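Sulfur oxidation protein soxB (Thermus thermophilus, PDB 2WDD) probably hydrolyses the sulfur-sulfur bond of cysteine S-thiosulfonate during bacterial sulfur oxidation, using a two-manganese centre related to that of 5'-nucleotidases. Local coordinates at residues H359-K373 and T408-Y422. Sequence-based numbering, arbitrary orientation.
Sequences HLFTPLAVSETLLYK and TTILPGQAITWDHLY. With TBU (tertiary-butyl alcohol), chain D.
Antiparallel pairing of strand 365-367 with strand 415-416, continued by an aromatic cluster where helix 357-361 meets the start of helix 418-425, joins two parts of the chain 35 residues apart, the second, 408-422, within the 5'-nucleotidase C-terminal family region. Leu364 N donates to Ile416 O (2.8 Å) and Ile416 N to Ala365 O (2.7 Å); a separate bridge pairs Leu371 with Ile410 through two reciprocal backbone bonds. The imidazole of His359 lies obliquely over the indole of Trp418, planes 31° apart, with His359 CE1 3.3 Å from Trp418 CD2. Swung out with CG anti to the backbone N (chi1 170°), the same ring turns its edge to Tyr422, where His359 NE2 and Tyr422 OH share a 2.7 Å hydrogen bond in the imidazole plane. Histidine suits this place, offering both a flat face and a polar edge. Tyr422 also lines, with Leu141 and Tyr527, the pocket of a bound tertiary-butyl alcohol. Leu364 CD1 packs on the opposite indole face, 4.2 Å from the centroid of the five-membered ring of Trp418, and meets Leu421 CD1 tip to tip at a tight 3.5 Å.

Thr417 and His420 form a capping box: Thr417 N donates to His420 ND1, and His420 N gives a weak bond back to Thr417 OG1. Leu360 O takes Asp419 N on a lone pair at 3.0 Å, while a water links Trp418 N to His359 O and Thr362 O. Ser367 faces both Gly413 and Gln414, a G1 beta bulge coupled to the type II turn 411-414, where glycine accommodates the positive phi (83°). On the face carrying Ala365 and Ile416, branched apolar chains meet: Leu371 CD1 touches Ile416 CD1 at 3.7 Å, and Leu371 also packs against Tyr424 and Leu384.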
loop_
_atom_site.group_PDB
_atom_site.type_symbol
_atom_site.label_atom_id
_atom_site.label_comp_id
_atom_site.label_asym_id
_atom_site.label_seq_id
_atom_site.Cartn_x
_atom_site.Cartn_y
_atom_site.Cartn_z
ATOM N N HIS A 359 -12.294 -3.063 23.030
ATOM C CA HIS A 359 -11.298 -3.950 22.450
ATOM C C HIS A 359 -10.347 -3.169 21.554
ATOM O O HIS A 359 -9.131 -3.259 21.693
ATOM C CB HIS A 359 -11.978 -5.045 21.625
ATOM C CG HIS A 359 -11.031 -5.858 20.801
ATOM N ND1 HIS A 359 -10.103 -6.710 21.360
ATOM C CD2 HIS A 359 -10.875 -5.958 19.459
ATOM C CE1 HIS A 359 -9.411 -7.295 20.397
ATOM N NE2 HIS A 359 -9.859 -6.855 19.235
ATOM N N LEU A 360 -10.919 -2.411 20.628
ATOM C CA LEU A 360 -10.129 -1.667 19.656
ATOM C C LEU A 360 -9.231 -0.552 20.173
ATOM O O LEU A 360 -8.138 -0.354 19.641
ATOM C CB LEU A 360 -11.035 -1.101 18.563
ATOM C CG LEU A 360 -11.651 -2.089 17.571
ATOM C CD1 LEU A 360 -12.599 -1.370 16.631
ATOM C CD2 LEU A 360 -10.569 -2.821 16.783
ATOM N N PHE A 361 -9.708 0.217 21.152
ATOM C CA PHE A 361 -8.991 1.412 21.589
ATOM C C PHE A 361 -8.330 1.511 22.960
ATOM O O PHE A 361 -7.641 2.493 23.239
ATOM C CB PHE A 361 -9.821 2.659 21.284
ATOM C CG PHE A 361 -10.422 2.648 19.906
ATOM C CD1 PHE A 361 -9.622 2.829 18.786
ATOM C CD2 PHE A 361 -11.769 2.374 19.726
ATOM C CE1 PHE A 361 -10.166 2.784 17.513
ATOM C CE2 PHE A 361 -12.315 2.324 18.455
ATOM C CZ PHE A 361 -11.512 2.527 17.349
ATOM N N THR A 362 -8.493 0.503 23.806
ATOM C CA THR A 362 -7.825 0.546 25.100
ATOM C C THR A 362 -6.326 0.382 24.863
ATOM O O THR A 362 -5.904 -0.423 24.033
ATOM C CB THR A 362 -8.365 -0.520 26.066
ATOM O OG1 THR A 362 -9.786 -0.381 26.179
ATOM C CG2 THR A 362 -7.732 -0.356 27.448
ATOM N N PRO A 363 -5.504 1.152 25.585
ATOM C CA PRO A 363 -4.068 0.983 25.336
ATOM C C PRO A 363 -3.564 -0.390 25.756
ATOM O O PRO A 363 -3.935 -0.907 26.818
ATOM C CB PRO A 363 -3.423 2.059 26.220
ATOM C CG PRO A 363 -4.502 3.048 26.482
ATOM C CD PRO A 363 -5.776 2.259 26.516
ATOM N N LEU A 364 -2.714 -0.975 24.918
ATOM C CA LEU A 364 -2.082 -2.243 25.226
ATOM C C LEU A 364 -0.725 -1.936 25.848
ATOM O O LEU A 364 -0.300 -2.587 26.800
ATOM C CB LEU A 364 -1.900 -3.082 23.965
ATOM C CG LEU A 364 -3.154 -3.671 23.325
ATOM C CD1 LEU A 364 -2.794 -4.228 21.963
ATOM C CD2 LEU A 364 -3.730 -4.773 24.222
ATOM N N ALA A 365 -0.054 -0.923 25.307
ATOM C CA ALA A 365 1.238 -0.498 25.824
ATOM C C ALA A 365 1.528 0.878 25.263
ATOM O O ALA A 365 0.876 1.313 24.318
ATOM C CB ALA A 365 2.343 -1.470 25.394
ATOM N N VAL A 366 2.501 1.557 25.848
ATOM C CA VAL A 366 2.915 2.865 25.346
ATOM C C VAL A 366 4.244 2.727 24.613
ATOM O O VAL A 366 5.172 2.075 25.104
ATOM C CB VAL A 366 3.016 3.901 26.483
ATOM C CG1 VAL A 366 3.715 5.180 25.992
ATOM C CG2 VAL A 366 1.631 4.212 27.015
ATOM N N SER A 367 4.338 3.327 23.430
ATOM C CA SER A 367 5.597 3.319 22.700
ATOM C C SER A 367 6.356 4.595 23.022
ATOM O O SER A 367 5.835 5.701 22.854
ATOM C CB SER A 367 5.366 3.260 21.189
ATOM O OG SER A 367 6.617 3.159 20.538
ATOM N N GLU A 368 7.584 4.445 23.489
ATOM C CA GLU A 368 8.382 5.606 23.846
ATOM C C GLU A 368 8.979 6.327 22.642
ATOM O O GLU A 368 9.313 7.506 22.713
ATOM C CB GLU A 368 9.447 5.217 24.862
ATOM C CG GLU A 368 8.815 4.755 26.164
ATOM C CD GLU A 368 9.819 4.571 27.278
ATOM O OE1 GLU A 368 11.028 4.746 27.024
ATOM O OE2 GLU A 368 9.392 4.242 28.404
ATOM N N THR A 369 9.096 5.612 21.532
ATOM C CA THR A 369 9.681 6.194 20.336
ATOM C C THR A 369 8.862 5.855 19.093
ATOM O O THR A 369 7.912 5.090 19.153
ATOM C CB THR A 369 11.144 5.767 20.165
ATOM O OG1 THR A 369 11.195 4.352 19.977
ATOM C CG2 THR A 369 11.964 6.128 21.408
ATOM N N LEU A 370 9.244 6.451 17.968
ATOM C CA LEU A 370 8.532 6.270 16.708
ATOM C C LEU A 370 8.562 4.841 16.199
ATOM O O LEU A 370 9.637 4.279 16.000
ATOM C CB LEU A 370 9.203 7.133 15.642
ATOM C CG LEU A 370 8.475 7.217 14.295
ATOM C CD1 LEU A 370 7.160 7.958 14.459
ATOM C CD2 LEU A 370 9.384 7.909 13.263
ATOM N N LEU A 371 7.385 4.286 15.931
ATOM C CA LEU A 371 7.278 2.952 15.336
ATOM C C LEU A 371 6.758 3.158 13.907
ATOM O O LEU A 371 5.637 3.631 13.703
ATOM C CB LEU A 371 6.298 2.069 16.125
ATOM C CG LEU A 371 6.768 1.700 17.533
ATOM C CD1 LEU A 371 5.668 0.942 18.286
ATOM C CD2 LEU A 371 8.052 0.837 17.435
ATOM N N TYR A 372 7.608 2.866 12.926
ATOM C CA TYR A 372 7.223 3.013 11.521
ATOM C C TYR A 372 7.406 1.662 10.840
ATOM O O TYR A 372 8.165 0.812 11.316
ATOM C CB TYR A 372 8.052 4.100 10.812
ATOM C CG TYR A 372 9.545 3.842 10.798
ATOM C CD1 TYR A 372 10.150 3.206 9.717
ATOM C CD2 TYR A 372 10.353 4.225 11.866
ATOM C CE1 TYR A 372 11.524 3.008 9.675
ATOM C CE2 TYR A 372 11.715 4.008 11.847
ATOM C CZ TYR A 372 12.298 3.369 10.763
ATOM O OH TYR A 372 13.658 3.160 10.727
ATOM N N LYS A 373 6.705 1.480 9.729
ATOM C CA LYS A 373 6.702 0.218 9.009
ATOM C C LYS A 373 7.389 0.215 7.649
ATOM O O LYS A 373 8.075 -0.741 7.295
ATOM C CB LYS A 373 5.246 -0.226 8.793
ATOM C CG LYS A 373 5.084 -1.389 7.809
ATOM C CD LYS A 373 5.421 -2.710 8.495
ATOM C CE LYS A 373 5.425 -3.893 7.520
ATOM N NZ LYS A 373 5.376 -5.183 8.279
ATOM N N THR A 408 0.710 1.546 9.793
ATOM C CA THR A 408 0.427 2.820 10.433
ATOM C C THR A 408 1.705 3.241 11.141
ATOM O O THR A 408 2.695 2.503 11.124
ATOM C CB THR A 408 -0.796 2.668 11.366
ATOM O OG1 THR A 408 -1.278 3.950 11.780
ATOM C CG2 THR A 408 -0.438 1.843 12.588
ATOM N N THR A 409 1.701 4.418 11.745
ATOM C CA THR A 409 2.890 4.914 12.421
ATOM C C THR A 409 2.517 5.349 13.837
ATOM O O THR A 409 1.584 6.119 14.011
ATOM C CB THR A 409 3.499 6.102 11.631
ATOM O OG1 THR A 409 3.767 5.709 10.275
ATOM C CG2 THR A 409 4.783 6.577 12.278
ATOM N N ILE A 410 3.251 4.862 14.834
ATOM C CA ILE A 410 2.996 5.219 16.240
ATOM C C ILE A 410 3.993 6.282 16.675
ATOM O O ILE A 410 5.200 6.107 16.541
ATOM C CB ILE A 410 3.128 3.981 17.149
ATOM C CG1 ILE A 410 2.320 2.818 16.580
ATOM C CG2 ILE A 410 2.687 4.308 18.575
ATOM C CD1 ILE A 410 0.875 3.139 16.450
ATOM N N LEU A 411 3.489 7.386 17.211
ATOM C CA LEU A 411 4.362 8.480 17.626
ATOM C C LEU A 411 4.953 8.219 19.000
ATOM O O LEU A 411 4.400 7.452 19.793
ATOM C CB LEU A 411 3.573 9.789 17.678
ATOM C CG LEU A 411 2.930 10.283 16.380
ATOM C CD1 LEU A 411 2.268 11.657 16.635
ATOM C CD2 LEU A 411 3.999 10.386 15.300
ATOM N N PRO A 412 6.046 8.914 19.328
ATOM C CA PRO A 412 6.606 8.750 20.672
ATOM C C PRO A 412 5.557 9.135 21.711
ATOM O O PRO A 412 4.869 10.152 21.569
ATOM C CB PRO A 412 7.754 9.764 20.694
ATOM C CG PRO A 412 8.146 9.918 19.253
ATOM C CD PRO A 412 6.867 9.808 18.488
ATOM N N GLY A 413 5.428 8.312 22.747
ATOM C CA GLY A 413 4.475 8.552 23.814
ATOM C C GLY A 413 3.061 8.095 23.516
ATOM O O GLY A 413 2.181 8.181 24.375
ATOM N N GLN A 414 2.833 7.597 22.300
ATOM C CA GLN A 414 1.508 7.150 21.893
ATOM C C GLN A 414 1.220 5.710 22.314
ATOM O O GLN A 414 2.107 4.860 22.293
ATOM C CB GLN A 414 1.312 7.325 20.376
ATOM C CG GLN A 414 -0.071 6.919 19.892
ATOM C CD GLN A 414 -0.302 7.156 18.402
ATOM O OE1 GLN A 414 0.633 7.412 17.639
ATOM N NE2 GLN A 414 -1.555 7.050 17.983
ATOM N N ALA A 415 -0.019 5.450 22.710
ATOM C CA ALA A 415 -0.415 4.109 23.105
ATOM C C ALA A 415 -0.706 3.257 21.874
ATOM O O ALA A 415 -1.339 3.723 20.919
ATOM C CB ALA A 415 -1.655 4.167 24.008
ATOM N N ILE A 416 -0.236 2.011 21.909
ATOM C CA ILE A 416 -0.513 1.026 20.865
ATOM C C ILE A 416 -1.827 0.349 21.244
ATOM O O ILE A 416 -1.987 -0.114 22.377
ATOM C CB ILE A 416 0.599 -0.030 20.763
ATOM C CG1 ILE A 416 1.959 0.622 20.519
ATOM C CG2 ILE A 416 0.269 -1.060 19.673
ATOM C CD1 ILE A 416 3.137 -0.313 20.741
ATOM N N THR A 417 -2.746 0.268 20.289
ATOM C CA THR A 417 -4.061 -0.324 20.527
ATOM C C THR A 417 -4.294 -1.516 19.618
ATOM O O THR A 417 -3.512 -1.775 18.693
ATOM C CB THR A 417 -5.165 0.711 20.276
ATOM O OG1 THR A 417 -5.222 0.990 18.869
ATOM C CG2 THR A 417 -4.884 2.002 21.042
ATOM N N TRP A 418 -5.375 -2.245 19.874
ATOM C CA TRP A 418 -5.715 -3.372 19.021
ATOM C C TRP A 418 -5.944 -2.872 17.596
ATOM O O TRP A 418 -5.579 -3.543 16.632
ATOM C CB TRP A 418 -6.964 -4.089 19.533
ATOM C CG TRP A 418 -6.647 -5.280 20.371
ATOM C CD1 TRP A 418 -6.736 -5.378 21.731
ATOM C CD2 TRP A 418 -6.200 -6.551 19.901
ATOM N NE1 TRP A 418 -6.359 -6.635 22.136
ATOM C CE2 TRP A 418 -6.034 -7.381 21.031
ATOM C CE3 TRP A 418 -5.913 -7.068 18.634
ATOM C CZ2 TRP A 418 -5.603 -8.702 20.928
ATOM C CZ3 TRP A 418 -5.507 -8.381 18.530
ATOM C CH2 TRP A 418 -5.353 -9.187 19.673
ATOM N N ASP A 419 -6.546 -1.697 17.461
ATOM C CA ASP A 419 -6.791 -1.151 16.123
ATOM C C ASP A 419 -5.470 -1.001 15.369
ATOM O O ASP A 419 -5.401 -1.303 14.180
ATOM C CB ASP A 419 -7.585 0.156 16.163
ATOM C CG ASP A 419 -8.332 0.426 14.854
ATOM O OD1 ASP A 419 -8.990 -0.502 14.338
ATOM O OD2 ASP A 419 -8.189 1.536 14.295
ATOM N N HIS A 420 -4.410 -0.607 16.074
ATOM C CA HIS A 420 -3.091 -0.515 15.446
ATOM C C HIS A 420 -2.588 -1.909 15.081
ATOM O O HIS A 420 -2.014 -2.112 14.014
ATOM C CB HIS A 420 -2.064 0.142 16.373
ATOM C CG HIS A 420 -2.352 1.576 16.697
ATOM N ND1 HIS A 420 -2.316 2.054 17.989
ATOM C CD2 HIS A 420 -2.599 2.647 15.904
ATOM C CE1 HIS A 420 -2.548 3.354 17.983
ATOM N NE2 HIS A 420 -2.736 3.739 16.732
ATOM N N LEU A 421 -2.750 -2.872 15.989
ATOM C CA LEU A 421 -2.272 -4.218 15.691
ATOM C C LEU A 421 -2.933 -4.727 14.409
ATOM O O LEU A 421 -2.282 -5.371 13.587
ATOM C CB LEU A 421 -2.555 -5.182 16.844
ATOM C CG LEU A 421 -1.845 -4.914 18.171
ATOM C CD1 LEU A 421 -2.068 -6.105 19.122
ATOM C CD2 LEU A 421 -0.368 -4.649 17.944
ATOM N N TYR A 422 -4.224 -4.456 14.238
ATOM C CA TYR A 422 -4.923 -4.889 13.029
ATOM C C TYR A 422 -4.455 -4.088 11.809
ATOM O O TYR A 422 -4.349 -4.633 10.713
ATOM C CB TYR A 422 -6.435 -4.764 13.185
ATOM C CG TYR A 422 -7.050 -5.667 14.244
ATOM C CD1 TYR A 422 -6.695 -7.004 14.346
ATOM C CD2 TYR A 422 -8.007 -5.168 15.126
ATOM C CE1 TYR A 422 -7.255 -7.820 15.328
ATOM C CE2 TYR A 422 -8.579 -5.979 16.103
ATOM C CZ TYR A 422 -8.200 -7.298 16.190
ATOM O OH TYR A 422 -8.770 -8.099 17.153
HETATM O O TBU D . -10.108 -10.314 14.499
HETATM C C TBU D . -11.273 -11.137 14.568
HETATM C C1 TBU D . -11.715 -11.309 16.008
HETATM C C2 TBU D . -12.391 -10.468 13.771
HETATM C C3 TBU D . -10.953 -12.520 13.996
HETATM O O HOH W 1 -6.742 -2.073 22.305
HETATM O O HOH W 2 4.677 3.371 9.459
#